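Local coordinates for protein group 3 allergen SMIPP-S Yv6023A04 (Sarcoptes scabiei type hominis, PDB 3H7O) that adopts the trypsin-like serine protease fold but is an inactivated protease paralogue of the scabies mite, probably without the proteolytic activity of its family, at residues A[5-9]-A[57-61]; A[8-13]-A[104-109]; A[126-130]-A[141-145]; A[27-31]-A[181-186]; A[32-38]-A[95-101]. The protein carries 3 engineered substitutions. All coordinates share one frame; numbering follows the deposited sequence.

Interaction 1: residues A[5-9]-A[57-61]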
# COMPACT_ATOMS: atom_id res chain seq x y z
N LYS A 5 -5.94 11.05 11.96
CA LYS A 5 -6.66 9.87 12.45
C LYS A 5 -7.93 9.63 11.64
O LYS A 5 -8.68 10.56 11.36
CB LYS A 5 -7.03 10.01 13.93
CG LYS A 5 -5.85 10.07 14.89
CD LYS A 5 -6.33 10.12 16.34
CE LYS A 5 -5.20 10.45 17.29
NZ LYS A 5 -5.58 10.25 18.72
N THR A 6 -8.15 8.37 11.28
CA THR A 6 -9.23 8.00 10.38
C THR A 6 -9.81 6.66 10.82
O THR A 6 -9.07 5.74 11.17
CB THR A 6 -8.71 7.91 8.92
OG1 THR A 6 -8.13 9.17 8.55
CG2 THR A 6 -9.82 7.56 7.94
N ASP A 7 -11.14 6.55 10.81
CA ASP A 7 -11.79 5.28 11.12
C ASP A 7 -11.69 4.32 9.93
O ASP A 7 -11.77 4.75 8.77
CB ASP A 7 -13.26 5.49 11.51
CG ASP A 7 -13.85 4.28 12.20
OD1 ASP A 7 -13.84 4.23 13.45
OD2 ASP A 7 -14.32 3.36 11.49
N ILE A 8 -11.52 3.04 10.23
CA ILE A 8 -11.40 2.01 9.18
C ILE A 8 -12.59 1.99 8.22
O ILE A 8 -12.43 1.69 7.03
CB ILE A 8 -11.07 0.59 9.77
CG1 ILE A 8 -10.73 -0.40 8.65
CG2 ILE A 8 -12.21 0.07 10.65
CD1 ILE A 8 -9.47 -0.05 7.85
N LYS A 9 -13.76 2.36 8.72
CA LYS A 9 -14.98 2.37 7.90
C LYS A 9 -14.95 3.41 6.76
O LYS A 9 -15.74 3.32 5.82
CB LYS A 9 -16.22 2.53 8.77
CG LYS A 9 -16.58 1.24 9.52
CD LYS A 9 -17.95 1.29 10.18
CE LYS A 9 -19.11 1.36 9.17
NZ LYS A 9 -19.12 0.27 8.16
N TYR A 57 -6.66 -6.71 9.45
CA TYR A 57 -7.72 -5.93 8.80
C TYR A 57 -8.80 -5.49 9.78
O TYR A 57 -8.82 -5.93 10.93
CB TYR A 57 -8.29 -6.68 7.58
CG TYR A 57 -8.91 -8.05 7.82
CD1 TYR A 57 -10.27 -8.26 7.58
CD2 TYR A 57 -8.14 -9.14 8.23
CE1 TYR A 57 -10.86 -9.52 7.77
CE2 TYR A 57 -8.72 -10.40 8.43
CZ TYR A 57 -10.08 -10.58 8.20
OH TYR A 57 -10.65 -11.82 8.39
N GLU A 58 -9.67 -4.58 9.33
CA GLU A 58 -10.73 -4.00 10.16
C GLU A 58 -10.19 -3.21 11.35
O GLU A 58 -10.85 -3.13 12.39
CB GLU A 58 -11.73 -5.07 10.62
CG GLU A 58 -12.38 -5.86 9.49
CD GLU A 58 -13.56 -6.71 9.94
OE1 GLU A 58 -13.82 -6.80 11.16
OE2 GLU A 58 -14.23 -7.30 9.06
N SER A 59 -9.01 -2.62 11.20
CA SER A 59 -8.28 -2.03 12.32
C SER A 59 -8.12 -0.52 12.23
O SER A 59 -7.55 0.00 11.27
CB SER A 59 -6.90 -2.71 12.48
OG SER A 59 -6.16 -2.11 13.53
N THR A 60 -8.58 0.17 13.26
CA THR A 60 -8.45 1.62 13.34
C THR A 60 -7.17 2.00 14.10
O THR A 60 -6.68 3.12 14.01
CB THR A 60 -9.72 2.23 13.96
OG1 THR A 60 -10.83 1.93 13.11
CG2 THR A 60 -9.61 3.75 14.13
N ASN A 61 -6.65 1.03 14.85
CA ASN A 61 -5.36 1.14 15.52
C ASN A 61 -4.82 -0.27 15.72
O ASN A 61 -5.49 -1.11 16.33
CB ASN A 61 -5.49 1.88 16.86
CG ASN A 61 -4.16 2.01 17.59
OD1 ASN A 61 -3.58 1.02 18.05
ND2 ASN A 61 -3.67 3.24 17.70

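Interaction 2: residues A[8-13]-A[104-109]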
# COMPACT_ATOMS: atom_id res chain seq x y z
N ILE A 8 -11.52 3.04 10.23
CA ILE A 8 -11.40 2.01 9.18
C ILE A 8 -12.59 1.99 8.22
O ILE A 8 -12.43 1.69 7.03
CB ILE A 8 -11.07 0.59 9.77
CG1 ILE A 8 -10.73 -0.40 8.65
CG2 ILE A 8 -12.21 0.07 10.65
CD1 ILE A 8 -9.47 -0.05 7.85
N LYS A 9 -13.76 2.36 8.72
CA LYS A 9 -14.98 2.37 7.90
C LYS A 9 -14.95 3.41 6.76
O LYS A 9 -15.74 3.32 5.82
CB LYS A 9 -16.22 2.53 8.77
CG LYS A 9 -16.58 1.24 9.52
CD LYS A 9 -17.95 1.29 10.18
CE LYS A 9 -19.11 1.36 9.17
NZ LYS A 9 -19.12 0.27 8.16
N GLN A 10 -14.03 4.37 6.86
CA GLN A 10 -13.80 5.36 5.79
C GLN A 10 -12.97 4.78 4.65
O GLN A 10 -13.16 5.14 3.49
CB GLN A 10 -13.11 6.61 6.34
CG GLN A 10 -13.96 7.42 7.31
CD GLN A 10 -15.17 8.04 6.65
OE1 GLN A 10 -16.30 7.64 6.92
NE2 GLN A 10 -14.94 9.02 5.78
N VAL A 11 -12.04 3.89 5.00
CA VAL A 11 -11.13 3.27 4.04
C VAL A 11 -11.06 1.75 4.27
O VAL A 11 -9.98 1.22 4.55
CB VAL A 11 -9.72 3.94 4.09
CG1 VAL A 11 -9.76 5.33 3.47
CG2 VAL A 11 -9.19 4.02 5.53
N PRO A 12 -12.20 1.05 4.14
CA PRO A 12 -12.34 -0.35 4.58
C PRO A 12 -11.52 -1.38 3.79
O PRO A 12 -11.48 -2.55 4.18
CB PRO A 12 -13.84 -0.61 4.42
CG PRO A 12 -14.28 0.31 3.36
CD PRO A 12 -13.46 1.55 3.54
N TRP A 13 -10.89 -0.94 2.71
CA TRP A 13 -9.98 -1.77 1.92
C TRP A 13 -8.57 -1.81 2.51
O TRP A 13 -7.74 -2.60 2.05
CB TRP A 13 -9.91 -1.24 0.48
CG TRP A 13 -9.79 0.24 0.45
CD1 TRP A 13 -8.65 0.98 0.62
CD2 TRP A 13 -10.86 1.18 0.27
NE1 TRP A 13 -8.94 2.32 0.55
CE2 TRP A 13 -10.29 2.47 0.34
CE3 TRP A 13 -12.24 1.05 0.07
CZ2 TRP A 13 -11.05 3.63 0.20
CZ3 TRP A 13 -13.00 2.21 -0.07
CH2 TRP A 13 -12.40 3.48 -0.01
N LEU A 104 -18.20 -3.69 5.63
CA LEU A 104 -18.31 -2.51 6.47
C LEU A 104 -16.92 -2.05 6.96
O LEU A 104 -16.42 -1.01 6.54
CB LEU A 104 -19.24 -2.79 7.66
CG LEU A 104 -20.67 -3.27 7.35
CD1 LEU A 104 -21.32 -3.92 8.58
CD2 LEU A 104 -21.54 -2.15 6.80
N LYS A 105 -16.32 -2.84 7.84
CA LYS A 105 -14.96 -2.57 8.30
C LYS A 105 -13.94 -3.14 7.32
O LYS A 105 -12.79 -2.70 7.29
CB LYS A 105 -14.72 -3.17 9.69
CG LYS A 105 -15.49 -2.51 10.82
CD LYS A 105 -15.20 -3.23 12.12
CE LYS A 105 -15.63 -2.41 13.32
NZ LYS A 105 -14.97 -2.92 14.56
N SER A 106 -14.37 -4.11 6.51
CA SER A 106 -13.52 -4.72 5.49
C SER A 106 -14.28 -4.91 4.19
O SER A 106 -15.32 -5.58 4.14
CB SER A 106 -12.93 -6.04 5.99
OG SER A 106 -13.95 -6.91 6.47
N LYS A 107 -13.77 -4.28 3.13
CA LYS A 107 -14.46 -4.21 1.85
C LYS A 107 -13.39 -4.11 0.77
O LYS A 107 -12.39 -3.43 0.96
CB LYS A 107 -15.36 -2.98 1.83
CG LYS A 107 -16.37 -2.92 0.69
CD LYS A 107 -17.18 -1.64 0.73
CE LYS A 107 -17.96 -1.45 -0.55
NZ LYS A 107 -19.02 -0.42 -0.42
N PRO A 108 -13.59 -4.80 -0.37
CA PRO A 108 -12.57 -4.68 -1.41
C PRO A 108 -12.60 -3.31 -2.09
O PRO A 108 -13.66 -2.69 -2.19
CB PRO A 108 -12.97 -5.77 -2.42
CG PRO A 108 -13.96 -6.63 -1.71
CD PRO A 108 -14.65 -5.74 -0.75
N ALA A 109 -11.43 -2.85 -2.52
CA ALA A 109 -11.33 -1.64 -3.33
C ALA A 109 -11.71 -1.98 -4.78
O ALA A 109 -11.56 -3.12 -5.21
CB ALA A 109 -9.93 -1.05 -3.27
O HOH W 1 -17.30 1.15 5.13

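Interaction 3: residues A[126-130]-A[141-145]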
# COMPACT_ATOMS: atom_id res chain seq x y z
N VAL A 126 -4.51 8.56 0.48
CA VAL A 126 -3.64 7.48 0.95
C VAL A 126 -4.04 7.15 2.39
O VAL A 126 -4.34 8.04 3.16
CB VAL A 126 -2.13 7.87 0.84
CG1 VAL A 126 -1.80 9.12 1.67
CG2 VAL A 126 -1.22 6.70 1.22
N SER A 127 -4.07 5.86 2.72
CA SER A 127 -4.37 5.43 4.09
C SER A 127 -3.42 4.33 4.54
O SER A 127 -2.96 3.52 3.73
CB SER A 127 -5.83 4.98 4.22
OG SER A 127 -6.09 3.86 3.38
N GLY A 128 -3.13 4.30 5.84
CA GLY A 128 -2.20 3.34 6.40
C GLY A 128 -1.74 3.70 7.80
O GLY A 128 -2.31 4.59 8.43
N TYR A 129 -0.69 3.03 8.25
CA TYR A 129 -0.35 2.98 9.67
C TYR A 129 1.04 3.50 10.02
O TYR A 129 1.37 3.65 11.19
CB TYR A 129 -0.50 1.54 10.18
CG TYR A 129 -1.89 0.98 9.98
CD1 TYR A 129 -2.90 1.23 10.92
CD2 TYR A 129 -2.21 0.22 8.86
CE1 TYR A 129 -4.18 0.73 10.75
CE2 TYR A 129 -3.50 -0.30 8.68
CZ TYR A 129 -4.48 -0.03 9.63
OH TYR A 129 -5.75 -0.52 9.46
N GLY A 130 1.85 3.78 9.00
CA GLY A 130 3.22 4.25 9.22
C GLY A 130 4.12 3.17 9.79
O GLY A 130 3.83 1.97 9.63
N ASP A 141 -2.17 4.31 14.98
CA ASP A 141 -3.49 4.69 14.47
C ASP A 141 -3.54 4.54 12.96
O ASP A 141 -2.55 4.80 12.26
CB ASP A 141 -3.80 6.15 14.79
CG ASP A 141 -4.21 6.37 16.23
OD1 ASP A 141 -4.81 5.47 16.85
OD2 ASP A 141 -3.94 7.47 16.74
N LEU A 142 -4.71 4.16 12.45
CA LEU A 142 -5.01 4.32 11.03
C LEU A 142 -5.06 5.81 10.71
O LEU A 142 -5.76 6.57 11.37
CB LEU A 142 -6.34 3.66 10.67
CG LEU A 142 -6.83 3.81 9.22
CD1 LEU A 142 -5.90 3.11 8.23
CD2 LEU A 142 -8.23 3.28 9.09
N LYS A 143 -4.29 6.21 9.70
CA LYS A 143 -4.24 7.60 9.26
C LYS A 143 -4.58 7.66 7.78
O LYS A 143 -4.35 6.70 7.05
CB LYS A 143 -2.85 8.19 9.52
CG LYS A 143 -2.43 8.25 10.99
CD LYS A 143 -0.90 8.37 11.15
CE LYS A 143 -0.19 7.01 11.00
NZ LYS A 143 -0.24 6.19 12.26
N SER A 144 -5.13 8.79 7.35
CA SER A 144 -5.32 9.04 5.92
C SER A 144 -4.95 10.48 5.58
O SER A 144 -4.98 11.36 6.44
CB SER A 144 -6.74 8.70 5.47
OG SER A 144 -7.68 9.62 6.00
N ALA A 145 -4.60 10.71 4.31
CA ALA A 145 -4.22 12.04 3.84
C ALA A 145 -4.60 12.22 2.38
O ALA A 145 -4.42 11.31 1.57
CB ALA A 145 -2.72 12.27 4.02

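Interaction 4: residues A[27-31]-A[181-186]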
# COMPACT_ATOMS: atom_id res chain seq x y z
N THR A 27 5.65 -3.90 9.59
CA THR A 27 4.37 -3.75 8.91
C THR A 27 4.49 -2.88 7.66
O THR A 27 5.28 -1.92 7.63
CB THR A 27 3.29 -3.16 9.83
OG1 THR A 27 3.74 -1.90 10.34
CG2 THR A 27 2.99 -4.10 10.99
N CYS A 28 3.72 -3.25 6.64
CA CYS A 28 3.51 -2.43 5.45
C CYS A 28 2.01 -2.27 5.25
O CYS A 28 1.22 -2.99 5.88
CB CYS A 28 4.15 -3.08 4.22
SG CYS A 28 5.95 -2.98 4.24
N GLY A 29 1.62 -1.33 4.40
CA GLY A 29 0.22 -1.20 4.00
C GLY A 29 -0.17 -2.22 2.95
O GLY A 29 0.69 -2.84 2.31
N GLY A 30 -1.48 -2.40 2.77
CA GLY A 30 -2.02 -3.27 1.74
C GLY A 30 -3.46 -2.91 1.43
O GLY A 30 -4.10 -2.19 2.20
N ALA A 31 -3.97 -3.43 0.32
CA ALA A 31 -5.36 -3.21 -0.08
C ALA A 31 -6.09 -4.53 -0.33
O ALA A 31 -5.55 -5.43 -0.98
CB ALA A 31 -5.43 -2.35 -1.33
N GLY A 181 7.04 2.28 6.73
CA GLY A 181 5.90 1.38 6.94
C GLY A 181 4.68 1.69 6.10
O GLY A 181 3.73 0.90 6.05
N ASP A 182 4.69 2.84 5.42
CA ASP A 182 3.60 3.22 4.53
C ASP A 182 3.74 2.67 3.11
O ASP A 182 2.87 2.89 2.27
CB ASP A 182 3.42 4.75 4.50
CG ASP A 182 2.78 5.28 5.76
OD1 ASP A 182 1.68 4.82 6.11
OD2 ASP A 182 3.38 6.18 6.40
N ALA A 183 4.83 1.96 2.84
CA ALA A 183 4.97 1.22 1.59
C ALA A 183 3.78 0.28 1.48
O ALA A 183 3.40 -0.36 2.47
CB ALA A 183 6.27 0.42 1.57
N GLY A 184 3.17 0.21 0.30
CA GLY A 184 2.02 -0.65 0.09
C GLY A 184 0.68 -0.03 0.45
O GLY A 184 -0.36 -0.64 0.21
N ASP A 185 0.70 1.18 1.03
CA ASP A 185 -0.54 1.88 1.41
C ASP A 185 -1.49 2.05 0.22
O ASP A 185 -1.07 2.51 -0.85
CB ASP A 185 -0.25 3.26 2.01
CG ASP A 185 0.13 3.22 3.48
OD1 ASP A 185 0.39 2.12 4.04
OD2 ASP A 185 0.20 4.31 4.08
N PRO A 186 -2.77 1.68 0.40
CA PRO A 186 -3.74 1.90 -0.67
C PRO A 186 -3.92 3.39 -0.92
O PRO A 186 -3.92 4.19 0.02
CB PRO A 186 -5.03 1.29 -0.12
CG PRO A 186 -4.84 1.23 1.37
CD PRO A 186 -3.37 1.04 1.58
O HOH W 2 2.58 -0.09 8.22

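Interaction 5: residues A[32-38]-A[95-101]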
# COMPACT_ATOMS: atom_id res chain seq x y z
N ILE A 32 -7.31 -4.64 0.18
CA ILE A 32 -8.16 -5.80 -0.10
C ILE A 32 -8.65 -5.71 -1.54
O ILE A 32 -9.28 -4.73 -1.93
CB ILE A 32 -9.37 -5.87 0.86
CG1 ILE A 32 -8.91 -6.00 2.32
CG2 ILE A 32 -10.30 -7.04 0.49
CD1 ILE A 32 -10.03 -5.81 3.34
N LEU A 33 -8.31 -6.72 -2.34
CA LEU A 33 -8.84 -6.85 -3.70
C LEU A 33 -10.07 -7.75 -3.72
O LEU A 33 -10.96 -7.57 -4.56
CB LEU A 33 -7.77 -7.42 -4.64
CG LEU A 33 -6.49 -6.59 -4.85
CD1 LEU A 33 -5.48 -7.40 -5.65
CD2 LEU A 33 -6.79 -5.27 -5.54
N SER A 34 -10.09 -8.73 -2.82
CA SER A 34 -11.23 -9.62 -2.59
C SER A 34 -10.94 -10.41 -1.31
O SER A 34 -9.92 -10.18 -0.66
CB SER A 34 -11.44 -10.58 -3.77
OG SER A 34 -10.44 -11.59 -3.79
N GLN A 35 -11.81 -11.35 -0.95
CA GLN A 35 -11.59 -12.17 0.25
C GLN A 35 -10.34 -13.06 0.13
O GLN A 35 -9.82 -13.54 1.13
CB GLN A 35 -12.82 -13.04 0.56
CG GLN A 35 -13.08 -14.15 -0.45
CD GLN A 35 -14.32 -14.97 -0.14
OE1 GLN A 35 -14.65 -15.19 1.02
NE2 GLN A 35 -15.00 -15.43 -1.18
N TRP A 36 -9.87 -13.25 -1.10
CA TRP A 36 -8.74 -14.14 -1.37
C TRP A 36 -7.40 -13.44 -1.62
O TRP A 36 -6.35 -14.07 -1.48
CB TRP A 36 -9.05 -15.05 -2.57
CG TRP A 36 -10.18 -16.01 -2.35
CD1 TRP A 36 -11.38 -16.04 -3.02
CD2 TRP A 36 -10.21 -17.11 -1.43
NE1 TRP A 36 -12.15 -17.08 -2.56
CE2 TRP A 36 -11.46 -17.75 -1.58
CE3 TRP A 36 -9.31 -17.61 -0.48
CZ2 TRP A 36 -11.83 -18.87 -0.83
CZ3 TRP A 36 -9.67 -18.72 0.27
CH2 TRP A 36 -10.93 -19.34 0.09
N PHE A 37 -7.43 -12.16 -2.00
CA PHE A 37 -6.22 -11.47 -2.44
C PHE A 37 -6.02 -10.08 -1.84
O PHE A 37 -6.97 -9.30 -1.72
CB PHE A 37 -6.18 -11.37 -3.97
CG PHE A 37 -6.16 -12.70 -4.68
CD1 PHE A 37 -4.98 -13.42 -4.82
CD2 PHE A 37 -7.33 -13.22 -5.23
CE1 PHE A 37 -4.96 -14.65 -5.48
CE2 PHE A 37 -7.33 -14.45 -5.88
CZ PHE A 37 -6.14 -15.17 -6.01
N VAL A 38 -4.77 -9.79 -1.48
CA VAL A 38 -4.38 -8.47 -1.00
C VAL A 38 -3.25 -7.90 -1.86
O VAL A 38 -2.28 -8.61 -2.16
CB VAL A 38 -3.96 -8.49 0.50
CG1 VAL A 38 -3.22 -7.20 0.89
CG2 VAL A 38 -5.18 -8.70 1.39
N LEU A 95 -4.46 -15.91 -0.21
CA LEU A 95 -4.87 -16.55 1.03
C LEU A 95 -5.46 -17.94 0.81
O LEU A 95 -6.18 -18.17 -0.17
CB LEU A 95 -5.88 -15.66 1.76
CG LEU A 95 -5.33 -14.31 2.21
CD1 LEU A 95 -6.46 -13.29 2.31
CD2 LEU A 95 -4.56 -14.45 3.52
N SER A 96 -5.14 -18.87 1.71
CA SER A 96 -5.74 -20.20 1.68
C SER A 96 -7.03 -20.25 2.49
O SER A 96 -7.91 -21.07 2.22
CB SER A 96 -4.74 -21.25 2.18
OG SER A 96 -4.41 -21.03 3.54
N ARG A 97 -7.11 -19.37 3.49
CA ARG A 97 -8.32 -19.16 4.28
C ARG A 97 -8.73 -17.71 4.04
O ARG A 97 -7.92 -16.80 4.22
CB ARG A 97 -8.02 -19.40 5.77
CG ARG A 97 -9.23 -19.39 6.71
CD ARG A 97 -9.45 -18.03 7.38
NE ARG A 97 -10.49 -18.12 8.39
CZ ARG A 97 -11.79 -17.91 8.16
NH1 ARG A 97 -12.21 -17.56 6.95
NH2 ARG A 97 -12.66 -18.05 9.15
N PRO A 98 -9.99 -17.49 3.60
CA PRO A 98 -10.36 -16.15 3.12
C PRO A 98 -10.52 -15.12 4.24
O PRO A 98 -10.80 -15.49 5.38
CB PRO A 98 -11.69 -16.38 2.42
CG PRO A 98 -12.28 -17.56 3.11
CD PRO A 98 -11.13 -18.43 3.56
N LEU A 99 -10.34 -13.85 3.90
CA LEU A 99 -10.68 -12.76 4.82
C LEU A 99 -12.18 -12.79 5.09
O LEU A 99 -12.97 -13.03 4.17
CB LEU A 99 -10.32 -11.40 4.21
CG LEU A 99 -8.87 -11.12 3.77
CD1 LEU A 99 -8.81 -9.84 2.94
CD2 LEU A 99 -7.93 -11.04 4.97
N LYS A 100 -12.55 -12.58 6.35
CA LYS A 100 -13.96 -12.51 6.74
C LYS A 100 -14.51 -11.11 6.48
O LYS A 100 -14.70 -10.31 7.41
CB LYS A 100 -14.13 -12.88 8.22
CG LYS A 100 -13.80 -14.33 8.56
CD LYS A 100 -14.16 -14.66 10.00
CE LYS A 100 -15.67 -14.86 10.17
NZ LYS A 100 -16.00 -15.48 11.48
N LEU A 101 -14.77 -10.81 5.21
CA LEU A 101 -15.26 -9.50 4.81
C LEU A 101 -16.69 -9.29 5.31
O LEU A 101 -17.55 -10.16 5.15
CB LEU A 101 -15.19 -9.32 3.30
CG LEU A 101 -13.85 -9.57 2.60
CD1 LEU A 101 -13.99 -9.39 1.10
CD2 LEU A 101 -12.74 -8.68 3.14

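Interaction 1: residues A[5-9]-A[57-61]
Ile8 and Thr60 hold together two loops of this trypsin-fold chain: the N-terminal segment that leaves strand 4-5, and the turn that follows strand 54-57. The contact illustrates how a few side chains can join two pieces of irregular backbone. At its tight centre, Ile8 N donates to Thr60 OG1 over 3.2 Å in a nearly straight bond (164° at the hydrogen). The same hydroxyl is approached by Ile8 CG2 at 3.4 Å, so one oxygen meets both the backbone and a branch of the isoleucine. Ile8 CG1, anti to the backbone N (chi1 -171°), is the branch laid on the other loop, 3.8 Å from Ser59 N. Glu58 O is buried here without a hydrogen-bonding partner, although the carboxylate of Glu58 is hydrogen-bonded to Ser106 and forms a salt bridge with Lys68. The side toward solvent is looser. Thr60 CG2 touches Thr6 O at 3.6 Å, while exposed Asp7 brings OD1 only to 3.8 Å from Thr60 OG1. Beyond the segments, Leu142 packs on Ile8 and shares backbone bonds with Thr6 and Thr60, so the 141-145 segment touches both loops. Asp7 closes an Asx turn: OD2 accepts from Lys9 N at 3.0 Å on the anti side of the carboxylate, 20° out of its plane.

Interaction 2: residues A[8-13]-A[104-109]
Trp13 and Ala109 meet at the indole, where Ala109 CB comes obliquely to within 3.9 Å of Trp13 CG. One face of the ring is lined by its own chain: Pro12 CD and Val11 CA lie above it, both displaced toward the rim, while Pro186 reaches the ring from beyond the segments. The carbonyl of Pro12 is the other flat group that matters. Lys107 N donates to Pro12 O over 3.1 Å from well above the carbonyl plane, 66° out of it, and Ser106 CA adds a CA-H...O contact to the same oxygen at 3.3 Å. In this trypsin-like fold the two segments are the lead-in to strand 14-19 and part of the long connection between strands 91-95 and 123-128, so the contact ties the start of the first barrel to the linker that leaves it. Pro12 CG lies 3.8 Å from Lys107 CB. Ile8 turns CG1 onto Lys105 O at 3.4 Å. Toward the surface, Lys9 bends at chi3 and chi4 (66° and 55°), which lays its chain alongside the Leu104 side chain. A water donates to both Lys9 O and Leu104 O, the latter at 2.7 Å.

Interaction 3: residues A[126-130]-A[141-145]
Val126, Ser127 and Gly128 pair in antiparallel register with Ala145, Ser144 and Lys143, the short strand axes coming within 4.7 Å at 168°. This is a beta hairpin closed by a long loop, and it belongs to the second sheet of the trypsin-like fold. Two hydrogen-bonded pairs, Val126 with Ala145 and Gly128 with Lys143, flank the non-hydrogen-bonded pair Ser127 with Ser144; four backbone bonds of similar length result, among them Lys143 N to Gly128 O at 2.9 Å. On one face Val126 CG1 meets Ala145 CB at 4.0 Å. On the other, the two serines bring their CB atoms equally close, but send their hydroxyls elsewhere, Ser127 to Thr14 and Ser144 to Thr6, which bonds the hairpin to strand 14-19 and the N-terminal segment respectively. Past the strand end, Tyr129 and Leu142 continue the contact. Leu142 places CD1 over a face of the phenol, 4.1 Å from the centroid and 27° off the normal, while its CB touches Tyr129 CE1 at 3.6 Å. The ring's hydroxyl is hydrogen-bonded to Ser59 O, which ties the end of the ring to the loop after strand 54-57. Lys143 works differently: its chain bends at both chi3 and chi4, so that the amine curls back over the hairpin end instead of extending away from it. There the backbone grips it through several carbonyls, Asp139 O in the loop among them. NZ sits above the carbonyl plane of Tyr129, 3.2 Å from its O, and meets Asp141 O at 2.7 Å on an in-plane lone pair.

Interaction 4: residues A[27-31]-A[181-186]
A buried, mainly backbone contact near the centre of the chain sets Cys28 and Gly29, on strand 26-32 of the closed barrel, against the loop 181-186 that leads into strand 186-189 of the other sheet. The direct hydrogen bond runs from Gly29 N to Ala183 O at 2.8 Å, with the donor tilted 18° from the carbonyl plane. Around it the chains lie close through CA-H...O contacts, such as Cys28 CA to Gly181 O at 3.4 Å. Glycines make this intimacy possible: with no side chain on Gly29, Asp185 OD1 approaches its CA to 3.3 Å, and Gly184 takes the positive phi of the type II turn from Asp182 to Asp185. Cys28 lays CB against Ala183 O at 3.3 Å and is anchored through its disulfide to Cys44. At one end Ala31 CB meets Pro186 CB at 3.9 Å; at the other, a water donating to Gly181 O also bonds Thr27 OG1. The sequence Gly-Asp-Ala-Gly-Asp-Pro corresponds to the Gly-Asp-Ser-Gly-Gly-Pro of active trypsins, so Ala183 probably stands where active relatives carry the nucleophilic serine. Gly181 N is hydrogen-bonded to Asp131 OD1, whereas in active relatives the N-H that corresponds by sequence helps form the oxyanion hole of the active site.

Interaction 5: residues A[32-38]-A[95-101]
Trp36 and Pro98 meet at the centre of the first shell. Pro98 CB sits over the six-membered ring, 3.8 Å from its centroid and only 11° off the normal, in a clear CH-pi contact. Gln35 lines the same face from within its own segment and runs alongside Pro98, OE1 reaching CB at 3.5 Å. At the edge of the indole, near its plane, come the carbonyl oxygens of Leu95 and Ser96, Leu95 O being 3.2 Å from Trp36 CE3. Two backbone bonds set this spacing: Leu99 N meets Gln35 O at 2.8 Å on a lone pair in the carbonyl plane, and Leu95 N donates to Trp36 O at 2.9 Å. Farther in, Leu99 directs CD1 between Ile32 CG1, 3.9 Å away, and Val38. Leu101 runs antiparallel to Ile32 with CD2 against it, and Leu101 CD1 lies 3.6 Å from Gln35 N. Behind these lies an ST turn, in which Ser34 OG accepts from Trp36 N and so shapes the turn that presents the indole. Lys228 adds a cation-pi contact to Trp36 and a bond to Leu95 O, bringing the C-terminus to this site. The contact lies at the corner where strands 26-32, 37-40 and 91-95 of the closed barrel meet their loops: strand 68-78 packs against Leu95 and Leu99, and helix 218-225 covers Leu33 and Phe37.

The N-terminal segment runs through interactions 1 and 2, whose centres lie about 8 Å apart and which share Ile8 and Lys9. The centre of interaction 3 lies about 9 Å from those of interactions 1 and 4, and probable hydrogen bonds join it to each. In sequence, interaction 5 falls between the two segments of interaction 2, and interactions 4 and 5 sit on strands 26-32 and 37-40, neighbours in the closed barrel. Interactions 3 and 5, with centres about 21 Å apart, do not touch. Interactions 1, 2 and 5 thus gather round loops of the closed barrel, interaction 3 lies in the second sheet, and interaction 4, whose loop probably matches the nucleophile loop of active relatives, joins the two.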